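Local coordinates for phenazine-1-carboxylate N-methyltransferase (Pseudomonas aeruginosa, PDB 2IP2), which transfers a methyl group from S-adenosyl-L-methionine to phenazine-1-carboxylate, giving 5-methylphenazine-1-carboxylate on the route to the virulence pigment pyocyanin, at residues R162-R167 / M328-R333; G224-E229 / G244-A249; Y237-I242 / G256-A261; E317-V320 / T326-I329. All blocks are in the same frame, centred on the assembly; numbering follows the deposited sequence. Where two conformers were deposited one is given.

Interaction 1: residues R162-R167 / M328-R333; sequences RLLDFR and MIVAAR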
loop_
_atom_site.group_PDB
_atom_site.type_symbol
_atom_site.label_atom_id
_atom_site.label_comp_id
_atom_site.label_asym_id
_atom_site.label_seq_id
_atom_site.Cartn_x
_atom_site.Cartn_y
_atom_site.Cartn_z
ATOM N N ARG A 162 11.962 -18.609 24.607
ATOM C CA ARG A 162 12.024 -19.919 23.923
ATOM C C ARG A 162 13.418 -20.150 23.346
ATOM O O ARG A 162 13.843 -21.294 23.224
ATOM C CB ARG A 162 10.987 -20.058 22.790
ATOM C CG ARG A 162 9.507 -19.983 23.223
ATOM C CD ARG A 162 8.511 -20.181 22.044
ATOM N NE ARG A 162 7.161 -19.703 22.391
ATOM C CZ ARG A 162 6.529 -18.673 21.803
ATOM N NH1 ARG A 162 7.091 -18.006 20.793
ATOM N NH2 ARG A 162 5.314 -18.306 22.220
ATOM N N LEU A 163 14.129 -19.084 22.976
ATOM C CA LEU A 163 15.509 -19.236 22.452
ATOM C C LEU A 163 16.587 -19.186 23.544
ATOM O O LEU A 163 17.664 -19.759 23.378
ATOM C CB LEU A 163 15.821 -18.167 21.406
ATOM C CG LEU A 163 15.066 -18.119 20.076
ATOM C CD1 LEU A 163 15.127 -16.665 19.544
ATOM C CD2 LEU A 163 15.628 -19.099 19.014
ATOM N N LEU A 164 16.321 -18.489 24.637
ATOM C CA LEU A 164 17.275 -18.408 25.727
ATOM C C LEU A 164 16.690 -19.100 26.935
ATOM O O LEU A 164 15.477 -19.101 27.126
ATOM C CB LEU A 164 17.612 -16.938 26.073
ATOM C CG LEU A 164 17.992 -15.931 24.966
ATOM C CD1 LEU A 164 18.582 -14.674 25.555
ATOM C CD2 LEU A 164 19.007 -16.472 24.007
ATOM N N ASP A 165 17.555 -19.675 27.769
ATOM C CA ASP A 165 17.101 -20.350 28.952
ATOM C C ASP A 165 17.117 -19.376 30.153
ATOM O O ASP A 165 18.166 -18.979 30.622
ATOM C CB ASP A 165 17.998 -21.606 29.182
ATOM C CG ASP A 165 17.453 -22.574 30.260
ATOM O OD1 ASP A 165 16.476 -22.279 30.998
ATOM O OD2 ASP A 165 18.055 -23.677 30.371
ATOM N N PHE A 166 15.951 -18.969 30.635
ATOM C CA PHE A 166 15.888 -18.122 31.824
ATOM C C PHE A 166 15.644 -18.918 33.103
ATOM O O PHE A 166 15.549 -18.332 34.181
ATOM C CB PHE A 166 14.824 -17.030 31.674
ATOM C CG PHE A 166 15.195 -15.983 30.686
ATOM C CD1 PHE A 166 14.981 -16.206 29.325
ATOM C CD2 PHE A 166 15.716 -14.756 31.111
ATOM C CE1 PHE A 166 15.315 -15.228 28.374
ATOM C CE2 PHE A 166 16.045 -13.761 30.180
ATOM C CZ PHE A 166 15.835 -13.988 28.806
ATOM N N ARG A 167 15.512 -20.249 32.989
ATOM C CA ARG A 167 15.271 -21.070 34.187
ATOM C C ARG A 167 16.440 -20.885 35.156
ATOM O O ARG A 167 17.625 -21.061 34.800
ATOM C CB ARG A 167 15.089 -22.567 33.867
ATOM C CG ARG A 167 13.715 -22.960 33.355
ATOM C CD ARG A 167 13.657 -24.399 32.818
ATOM N NE ARG A 167 14.764 -24.619 31.877
ATOM C CZ ARG A 167 15.310 -25.798 31.583
ATOM N NH1 ARG A 167 14.855 -26.919 32.149
ATOM N NH2 ARG A 167 16.320 -25.847 30.716
ATOM N N MET A 328 18.032 -10.884 17.108
ATOM C CA MET A 328 18.490 -11.101 18.490
ATOM C C MET A 328 19.972 -11.402 18.353
ATOM O O MET A 328 20.326 -12.356 17.674
ATOM C CB MET A 328 17.782 -12.279 19.154
ATOM C CG MET A 328 18.324 -12.556 20.617
ATOM S SD MET A 328 17.491 -13.950 21.424
ATOM C CE MET A 328 18.310 -15.318 20.591
ATOM N N ILE A 329 20.807 -10.577 18.956
ATOM C CA ILE A 329 22.280 -10.785 18.910
ATOM C C ILE A 329 22.743 -11.106 20.349
ATOM O O ILE A 329 22.655 -10.241 21.230
ATOM C CB ILE A 329 22.984 -9.552 18.341
ATOM C CG1 ILE A 329 22.538 -9.294 16.869
ATOM C CG2 ILE A 329 24.515 -9.697 18.397
ATOM C CD1 ILE A 329 22.826 -7.845 16.380
ATOM N N VAL A 330 23.235 -12.343 20.562
ATOM C CA VAL A 330 23.755 -12.746 21.873
ATOM C C VAL A 330 25.298 -12.619 21.881
ATOM O O VAL A 330 25.980 -13.113 20.960
ATOM C CB VAL A 330 23.276 -14.153 22.289
ATOM C CG1 VAL A 330 23.726 -14.453 23.743
ATOM C CG2 VAL A 330 21.744 -14.249 22.201
ATOM N N ALA A 331 25.846 -11.926 22.879
ATOM C CA ALA A 331 27.300 -11.785 22.944
ATOM C C ALA A 331 27.763 -12.121 24.371
ATOM O O ALA A 331 27.022 -11.909 25.341
ATOM C CB ALA A 331 27.733 -10.386 22.532
ATOM N N ALA A 332 28.957 -12.705 24.475
ATOM C CA ALA A 332 29.614 -12.913 25.795
ATOM C C ALA A 332 30.847 -12.038 25.918
ATOM O O ALA A 332 31.315 -11.422 24.947
ATOM C CB ALA A 332 29.963 -14.374 26.018
ATOM N N ARG A 333 31.353 -11.954 27.141
ATOM C CA ARG A 333 32.653 -11.338 27.405
ATOM C C ARG A 333 33.717 -11.898 26.460
ATOM O O ARG A 333 33.924 -13.124 26.398
ATOM C CB ARG A 333 33.071 -11.640 28.845
ATOM C CG ARG A 333 33.985 -10.596 29.477
ATOM C CD ARG A 333 34.424 -11.007 30.888
ATOM N NE ARG A 333 33.294 -11.277 31.792
ATOM C CZ ARG A 333 32.771 -10.391 32.648
ATOM N NH1 ARG A 333 33.263 -9.157 32.739
ATOM N NH2 ARG A 333 31.753 -10.743 33.426
#
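L163 and L164 receive the end of M328, and the contact across the two segments is purely apolar. The methyl CE of M328 sits 3.6 Å from CD1 of L163. The same CE lies 3.7 Å from CD2 of L164, so one methyl group touches both leucines. The M328 sulfur follows it, with SD 3.9 Å from L164 CD2. The M328 side chain and each leucine side chain run past each other in opposite directions. M328 leaves the strand extended, with CG anti to the backbone N (chi1 177°). It then bends at the last torsion (chi3 77°), which turns CE off the line of the chain. V330, two residues on along strand 326-333, adds its CG2 at 4.0 Å from L164 CD2.

The side-chain hydrogen bonds inside either segment are all in 162-167. D165 OD1 accepts the backbone N of R167 at 3.0 Å, which makes an Asx turn. R167 also grips the D165 carboxylate side-on, with NE to D165 OD1 at 3.0 Å and NH2 to D165 OD2 at 2.8 Å. These bonds lie in the turn that follows helix 154-163.

The contact packs the end of that helix on the sheet of the class I methyltransferase fold. V269 and V320 also touch this cluster, and R318 NH1 bonds to L163 O. With a methyl and a sulfur against two leucines, the contact rests on dispersion and burial of apolar surface.

Interaction 2: residues G224-E229 / G244-A249; sequences GDMLQE and GDLDEA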
loop_
_atom_site.group_PDB
_atom_site.type_symbol
_atom_site.label_atom_id
_atom_site.label_comp_id
_atom_site.label_asym_id
_atom_site.label_seq_id
_atom_site.Cartn_x
_atom_site.Cartn_y
_atom_site.Cartn_z
ATOM N N GLY A 224 17.303 5.025 37.307
ATOM C CA GLY A 224 18.708 5.335 37.222
ATOM C C GLY A 224 19.074 5.570 35.787
ATOM O O GLY A 224 18.256 5.342 34.884
ATOM N N ASP A 225 20.301 6.024 35.561
ATOM C CA ASP A 225 20.735 6.298 34.200
ATOM C C ASP A 225 21.677 5.183 33.818
ATOM O O ASP A 225 22.718 4.986 34.448
ATOM C CB ASP A 225 21.386 7.700 34.103
ATOM C CG ASP A 225 22.199 7.916 32.804
ATOM O OD1 ASP A 225 22.134 7.108 31.841
ATOM O OD2 ASP A 225 22.942 8.935 32.772
ATOM N N MET A 226 21.284 4.444 32.780
ATOM C CA MET A 226 22.025 3.271 32.339
ATOM C C MET A 226 23.430 3.620 31.855
ATOM O O MET A 226 24.291 2.749 31.755
ATOM C CB MET A 226 21.268 2.608 31.192
ATOM C CG MET A 226 20.992 3.519 30.028
ATOM S SD MET A 226 20.075 2.674 28.688
ATOM C CE MET A 226 19.892 4.071 27.557
ATOM N N LEU A 227 23.643 4.885 31.513
ATOM C CA LEU A 227 24.922 5.339 30.999
ATOM C C LEU A 227 25.920 5.541 32.137
ATOM O O LEU A 227 27.141 5.496 31.905
ATOM C CB LEU A 227 24.738 6.613 30.175
ATOM C CG LEU A 227 24.588 6.492 28.649
ATOM C CD1 LEU A 227 24.033 5.171 28.123
ATOM C CD2 LEU A 227 23.858 7.724 28.060
ATOM N N GLN A 228 25.405 5.732 33.361
ATOM C CA GLN A 228 26.281 5.735 34.542
ATOM C C GLN A 228 26.388 4.406 35.275
ATOM O O GLN A 228 27.463 3.988 35.703
ATOM C CB GLN A 228 26.407 7.068 35.309
ATOM C CG GLN A 228 26.686 8.354 34.410
ATOM C CD GLN A 228 27.975 8.318 33.622
ATOM O OE1 GLN A 228 29.061 8.090 34.187
ATOM N NE2 GLN A 228 27.877 8.575 32.307
ATOM N N GLU A 229 25.267 3.691 35.355
ATOM C CA GLU A 229 25.187 2.485 36.170
ATOM C C GLU A 229 24.105 1.519 35.700
ATOM O O GLU A 229 23.031 1.959 35.300
ATOM C CB GLU A 229 24.958 2.878 37.634
ATOM C CG GLU A 229 25.554 1.935 38.652
ATOM C CD GLU A 229 25.385 2.449 40.095
ATOM O OE1 GLU A 229 24.288 2.960 40.437
ATOM O OE2 GLU A 229 26.346 2.318 40.887
ATOM N N GLY A 244 20.010 1.491 19.179
ATOM C CA GLY A 244 19.646 2.248 17.960
ATOM C C GLY A 244 19.625 3.752 18.157
ATOM O O GLY A 244 19.905 4.536 17.239
ATOM N N ASP A 245 19.311 4.170 19.374
ATOM C CA ASP A 245 19.135 5.574 19.619
ATOM C C ASP A 245 20.400 6.251 20.155
ATOM O O ASP A 245 20.403 7.480 20.337
ATOM C CB ASP A 245 17.975 5.792 20.597
ATOM C CG ASP A 245 17.439 7.221 20.572
ATOM O OD1 ASP A 245 17.795 7.996 19.650
ATOM O OD2 ASP A 245 16.654 7.567 21.481
ATOM N N LEU A 246 21.461 5.460 20.369
ATOM C CA LEU A 246 22.666 5.884 21.086
ATOM C C LEU A 246 23.826 6.126 20.127
ATOM O O LEU A 246 24.010 5.356 19.196
ATOM C CB LEU A 246 23.082 4.824 22.127
ATOM C CG LEU A 246 22.217 4.558 23.381
ATOM C CD1 LEU A 246 22.943 3.517 24.261
ATOM C CD2 LEU A 246 21.952 5.809 24.167
ATOM N N ASP A 247 24.591 7.198 20.353
ATOM C CA ASP A 247 25.842 7.412 19.584
ATOM C C ASP A 247 26.963 6.466 20.050
ATOM O O ASP A 247 26.766 5.672 20.991
ATOM C CB ASP A 247 26.266 8.891 19.617
ATOM C CG ASP A 247 26.718 9.388 21.010
ATOM O OD1 ASP A 247 26.970 8.589 21.956
ATOM O OD2 ASP A 247 26.840 10.629 21.138
ATOM N N GLU A 248 28.128 6.541 19.396
ATOM C CA GLU A 248 29.297 5.737 19.741
ATOM C C GLU A 248 29.677 5.818 21.209
ATOM O O GLU A 248 29.792 4.790 21.892
ATOM C CB GLU A 248 30.516 6.188 18.922
ATOM C CG GLU A 248 30.869 5.277 17.793
ATOM C CD GLU A 248 31.337 3.906 18.256
ATOM O OE1 GLU A 248 32.359 3.775 18.972
ATOM O OE2 GLU A 248 30.679 2.942 17.844
ATOM N N ALA A 249 29.922 7.044 21.663
ATOM C CA ALA A 249 30.298 7.307 23.049
ATOM C C ALA A 249 29.325 6.659 24.047
ATOM O O ALA A 249 29.762 5.929 24.955
ATOM C CB ALA A 249 30.400 8.831 23.317
#
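L246 turns its branched end to M226 and L227. L246 CD2 is the nearer branch to M226, 4.3 Å from M226 CE. L246 CD1 is the nearer to L227, 4.3 Å from L227 CD1. The M226 chain is extended beyond its first torsion (chi2 -180°, chi3 178°), which carries CE out to L246. All three side chains leave their backbones toward the opposing segment. Both distances are long, so the packing is light.

The 224-229 turn is held by its own bonds. D225 OD1 accepts the backbone N of L227 at 2.7 Å, an Asx turn, with the donor well above the carboxylate plane. D225 O takes two more backbone donors, Q228 N and E229 N, both at 3.0 Å. On the other side, D247 is the N-cap of helix 248-261, and its OD1 accepts A250 N.

The helix packs beside the contact: L254 touches both M226 and L246. N257 ND2 bonds to M226 O, and R253 NE to L227 O. The turn follows strand 219-223 of the methyltransferase sheet, and the M226 side chain is about 7 Å from that of D198, a residue predicted to bind S-adenosyl-L-methionine. Weak dispersion joins the segments, while D225 bonds hold the turn and D247 caps the helix.

Interaction 3: residues Y237-I242 / G256-A261; sequences YLLSRI and GNCREA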
loop_
_atom_site.group_PDB
_atom_site.type_symbol
_atom_site.label_atom_id
_atom_site.label_comp_id
_atom_site.label_asym_id
_atom_site.label_seq_id
_atom_site.Cartn_x
_atom_site.Cartn_y
_atom_site.Cartn_z
ATOM N N TYR A 237 21.655 -9.626 30.205
ATOM C CA TYR A 237 21.409 -8.161 30.074
ATOM C C TYR A 237 20.746 -7.931 28.717
ATOM O O TYR A 237 21.376 -8.098 27.682
ATOM C CB TYR A 237 22.714 -7.362 30.150
ATOM C CG TYR A 237 23.157 -7.295 31.610
ATOM C CD1 TYR A 237 23.661 -8.436 32.258
ATOM C CD2 TYR A 237 23.030 -6.100 32.333
ATOM C CE1 TYR A 237 24.017 -8.358 33.625
ATOM C CE2 TYR A 237 23.396 -6.026 33.679
ATOM C CZ TYR A 237 23.884 -7.164 34.310
ATOM O OH TYR A 237 24.211 -7.093 35.668
ATOM N N LEU A 238 19.482 -7.529 28.770
ATOM C CA LEU A 238 18.643 -7.349 27.560
ATOM C C LEU A 238 18.703 -5.888 27.207
ATOM O O LEU A 238 18.393 -5.030 28.053
ATOM C CB LEU A 238 17.221 -7.716 27.948
ATOM C CG LEU A 238 17.035 -9.138 28.454
ATOM C CD1 LEU A 238 15.756 -9.181 29.305
ATOM C CD2 LEU A 238 17.142 -10.180 27.347
ATOM N N LEU A 239 19.103 -5.601 25.959
ATOM C CA LEU A 239 19.221 -4.271 25.391
ATOM C C LEU A 239 18.242 -4.217 24.204
ATOM O O LEU A 239 18.622 -4.533 23.090
ATOM C CB LEU A 239 20.685 -4.029 24.883
ATOM C CG LEU A 239 21.683 -3.458 25.908
ATOM C CD1 LEU A 239 21.656 -4.231 27.235
ATOM C CD2 LEU A 239 23.132 -3.382 25.332
ATOM N N SER A 240 16.972 -3.901 24.486
ATOM C CA SER A 240 15.912 -4.024 23.477
ATOM C C SER A 240 15.604 -2.643 22.980
ATOM O O SER A 240 15.204 -1.760 23.765
ATOM C CB SER A 240 14.660 -4.674 24.083
ATOM O OG SER A 240 13.529 -4.651 23.203
ATOM N N ARG A 241 15.808 -2.443 21.685
ATOM C CA ARG A 241 15.522 -1.159 21.064
ATOM C C ARG A 241 16.144 -0.007 21.853
ATOM O O ARG A 241 15.493 1.001 22.076
ATOM C CB ARG A 241 14.002 -0.955 20.956
ATOM C CG ARG A 241 13.332 -1.967 20.089
ATOM C CD ARG A 241 11.977 -1.451 19.568
ATOM N NE ARG A 241 10.823 -2.048 20.259
ATOM C CZ ARG A 241 10.366 -3.283 20.033
ATOM N NH1 ARG A 241 10.979 -4.069 19.146
ATOM N NH2 ARG A 241 9.296 -3.747 20.693
ATOM N N ILE A 242 17.384 -0.187 22.304
ATOM C CA ILE A 242 18.046 0.820 23.107
ATOM C C ILE A 242 19.313 1.345 22.408
ATOM O O ILE A 242 19.567 2.523 22.411
ATOM C CB ILE A 242 18.254 0.351 24.590
ATOM C CG1 ILE A 242 18.254 1.553 25.551
ATOM C CG2 ILE A 242 19.496 -0.511 24.736
ATOM C CD1 ILE A 242 16.853 2.192 25.856
ATOM N N GLY A 256 30.097 -1.072 28.458
ATOM C CA GLY A 256 31.098 -1.199 29.549
ATOM C C GLY A 256 30.446 -1.389 30.904
ATOM O O GLY A 256 30.884 -2.230 31.730
ATOM N N ASN A 257 29.383 -0.609 31.135
ATOM C CA ASN A 257 28.507 -0.800 32.315
ATOM C C ASN A 257 28.000 -2.233 32.440
ATOM O O ASN A 257 28.128 -2.866 33.505
ATOM C CB ASN A 257 27.365 0.223 32.335
ATOM C CG ASN A 257 27.843 1.629 32.677
ATOM O OD1 ASN A 257 28.979 1.821 33.165
ATOM N ND2 ASN A 257 27.014 2.619 32.374
ATOM N N CYS A 258 27.455 -2.760 31.349
ATOM C CA CYS A 258 27.059 -4.166 31.316
ATOM C C CYS A 258 28.244 -5.138 31.557
ATOM O O CYS A 258 28.119 -6.053 32.353
ATOM C CB CYS A 258 26.359 -4.500 29.988
ATOM S SG CYS A 258 24.797 -3.542 29.800
ATOM N N ARG A 259 29.373 -4.901 30.888
ATOM C CA ARG A 259 30.492 -5.833 30.871
ATOM C C ARG A 259 31.058 -6.041 32.279
ATOM O O ARG A 259 31.422 -7.154 32.658
ATOM C CB ARG A 259 31.609 -5.313 29.961
ATOM C CG ARG A 259 32.698 -6.335 29.567
ATOM C CD ARG A 259 33.799 -5.626 28.706
ATOM N NE ARG A 259 34.270 -4.393 29.370
ATOM C CZ ARG A 259 34.162 -3.136 28.922
ATOM N NH1 ARG A 259 33.562 -2.831 27.758
ATOM N NH2 ARG A 259 34.645 -2.149 29.681
ATOM N N GLU A 260 31.098 -4.958 33.021
ATOM C CA GLU A 260 31.628 -4.951 34.357
ATOM C C GLU A 260 30.617 -5.394 35.408
ATOM O O GLU A 260 31.014 -5.815 36.479
ATOM C CB GLU A 260 32.130 -3.553 34.693
ATOM C CG GLU A 260 33.432 -3.185 34.015
ATOM C CD GLU A 260 34.298 -4.398 33.653
ATOM O OE1 GLU A 260 35.040 -4.905 34.528
ATOM O OE2 GLU A 260 34.249 -4.840 32.473
ATOM N N ALA A 261 29.325 -5.301 35.111
ATOM C CA ALA A 261 28.283 -5.585 36.117
ATOM C C ALA A 261 27.850 -7.029 36.126
ATOM O O ALA A 261 27.478 -7.580 37.172
ATOM C CB ALA A 261 27.090 -4.682 35.891
#
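The beta-alpha-beta unit of strand 236-240, helix 248-261 and strand 267-272 is part of the Rossmann-like methyltransferase domain. Here Y237 and L239 of its first strand pack against C258 and A261 of its helix. The axes of strand 237-240 and helix residues 256-261 run nearly antiparallel (164°) and approach to 10.5 Å.

C258 is shared by the two strand residues. Its SG is 4.0 Å from CD2 of Y237 and 4.1 Å from CD1 of L239. SG is anti to the carbonyl carbon of C258 (chi1 -63°), a rotation that takes it to the strand from a CB that does not itself point there. The sulfur makes a sulfur-aromatic contact, 5.0 Å from the centre of the Y237 ring. It approaches obliquely, 54° off the ring normal.

V268 of the neighbouring strand touches Y237, L239 and C258, so the same apolar layer spans all three elements. R241, just past the strand, is predicted to bind S-adenosyl-L-methionine, but this packing lies away from that site. The phenol end of Y237 is buried but satisfied: OH bonds to P231 O and to G234 N. One helix turn on from C258, A261 brings CB to 3.8 Å from that same OH.

Interaction 4: residues E317-V320 / T326-I329; sequences ERIV and TRMI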
loop_
_atom_site.group_PDB
_atom_site.type_symbol
_atom_site.label_atom_id
_atom_site.label_comp_id
_atom_site.label_asym_id
_atom_site.label_seq_id
_atom_site.Cartn_x
_atom_site.Cartn_y
_atom_site.Cartn_z
ATOM N N GLU A 317 28.062 -14.495 19.923
ATOM C CA GLU A 317 27.891 -15.938 20.029
ATOM C C GLU A 317 26.835 -16.471 19.059
ATOM O O GLU A 317 26.950 -17.571 18.505
ATOM C CB GLU A 317 27.463 -16.282 21.445
ATOM C CG GLU A 317 26.815 -17.659 21.574
ATOM C CD GLU A 317 26.109 -17.847 22.885
ATOM O OE1 GLU A 317 26.643 -17.357 23.913
ATOM O OE2 GLU A 317 25.012 -18.460 22.883
ATOM N N ARG A 318 25.778 -15.686 18.861
ATOM C CA ARG A 318 24.648 -16.152 18.083
ATOM C C ARG A 318 23.965 -14.971 17.487
ATOM O O ARG A 318 23.839 -13.957 18.164
ATOM C CB ARG A 318 23.608 -16.716 19.035
ATOM C CG ARG A 318 23.381 -18.110 18.984
ATOM C CD ARG A 318 22.519 -18.422 20.178
ATOM N NE ARG A 318 21.221 -18.883 19.733
ATOM C CZ ARG A 318 20.274 -19.289 20.551
ATOM N NH1 ARG A 318 20.483 -19.282 21.859
ATOM N NH2 ARG A 318 19.130 -19.706 20.039
ATOM N N ILE A 319 23.454 -15.120 16.264
ATOM C CA ILE A 319 22.512 -14.142 15.723
ATOM C C ILE A 319 21.281 -14.895 15.311
ATOM O O ILE A 319 21.384 -15.875 14.548
ATOM C CB ILE A 319 23.106 -13.388 14.499
ATOM C CG1 ILE A 319 24.419 -12.709 14.897
ATOM C CG2 ILE A 319 22.086 -12.365 13.901
ATOM C CD1 ILE A 319 25.153 -12.061 13.710
ATOM N N VAL A 320 20.110 -14.444 15.769
ATOM C CA VAL A 320 18.851 -15.131 15.434
ATOM C C VAL A 320 17.871 -14.139 14.792
ATOM O O VAL A 320 17.713 -13.020 15.300
ATOM C CB VAL A 320 18.210 -15.769 16.719
ATOM C CG1 VAL A 320 16.817 -16.432 16.435
ATOM C CG2 VAL A 320 19.138 -16.761 17.371
ATOM N N THR A 326 13.039 -8.393 13.266
ATOM C CA THR A 326 13.895 -7.996 14.411
ATOM C C THR A 326 14.997 -9.026 14.605
ATOM O O THR A 326 14.858 -10.171 14.191
ATOM C CB THR A 326 13.116 -7.754 15.749
ATOM O OG1 THR A 326 13.970 -7.984 16.897
ATOM C CG2 THR A 326 11.951 -8.641 15.865
ATOM N N ARG A 327 16.106 -8.601 15.185
ATOM C CA ARG A 327 17.257 -9.501 15.307
ATOM C C ARG A 327 17.516 -9.707 16.763
ATOM O O ARG A 327 17.319 -8.778 17.560
ATOM C CB ARG A 327 18.488 -8.853 14.743
ATOM C CG ARG A 327 19.282 -9.772 13.894
ATOM C CD ARG A 327 19.227 -9.214 12.479
ATOM N NE ARG A 327 19.002 -10.247 11.484
ATOM C CZ ARG A 327 18.988 -10.020 10.170
ATOM N NH1 ARG A 327 19.200 -8.801 9.676
ATOM N NH2 ARG A 327 18.773 -11.022 9.355
ATOM N N MET A 328 18.032 -10.884 17.108
ATOM C CA MET A 328 18.490 -11.101 18.490
ATOM C C MET A 328 19.972 -11.402 18.353
ATOM O O MET A 328 20.326 -12.356 17.674
ATOM C CB MET A 328 17.782 -12.279 19.154
ATOM C CG MET A 328 18.324 -12.556 20.617
ATOM S SD MET A 328 17.491 -13.950 21.424
ATOM C CE MET A 328 18.310 -15.318 20.591
ATOM N N ILE A 329 20.807 -10.577 18.956
ATOM C CA ILE A 329 22.280 -10.785 18.910
ATOM C C ILE A 329 22.743 -11.106 20.349
ATOM O O ILE A 329 22.655 -10.241 21.230
ATOM C CB ILE A 329 22.984 -9.552 18.341
ATOM C CG1 ILE A 329 22.538 -9.294 16.869
ATOM C CG2 ILE A 329 24.515 -9.697 18.397
ATOM C CD1 ILE A 329 22.826 -7.845 16.380
#
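V320 and M328 form an antiparallel hydrogen-bonded pair: V320 N gives to M328 O and M328 N to V320 O, both at 2.8 Å and nearly straight (166° and 163°). I319 and I329 are the adjacent non-hydrogen-bonded pair, with CA atoms 4.6 Å apart. Beside these bonds, I319 CA makes a CA-H...O contact with M328 O at 3.4 Å.

V320 and M328 lie side by side on one face, pointing the same way. V320 CG2 meets M328 CE at 3.6 Å. CE also lies over one face of the R318 guanidinium, 4.4 Å from its CZ.

The two strands, 314-322 and 326-333, make the C-terminal beta hairpin of the methyltransferase sheet, with 314-322 at one edge of the sheet within this chain. A classic beta bulge interrupts the pairing where E317 and R318 both face V330.

On the other face, I319 CG2 is 4.3 Å from I329 CG1. The same methyl group reaches R327 CG at 3.8 Å, and the two side chains pass at a slant. The R327 chain is bent at chi2 and chi3, and its NH2 forms a salt bridge with D321 OD1 near the hairpin turn. E317 OE1 forms a salt bridge with R267 NE on the strand beyond 326-333.

Interaction 1 opens first along the chain, at 162-167, the end of helix 154-163 and the turn after it, and closes only at strand 326-333. Its long loop encloses interactions 2 and 3. These two cross: 224-229, 237-242, 244-249 and 256-261 alternate. They share helix 248-261. Interaction 4 follows both in series and closes a short hairpin loop. It ends on the same strand as interaction 1, sharing M328 and I329. Interactions 1, 3 and 4 reach one sheet. Interaction 3 packs helix 248-261 on it, interaction 1 the end of helix 154-163, and interaction 4 pairs its last two strands.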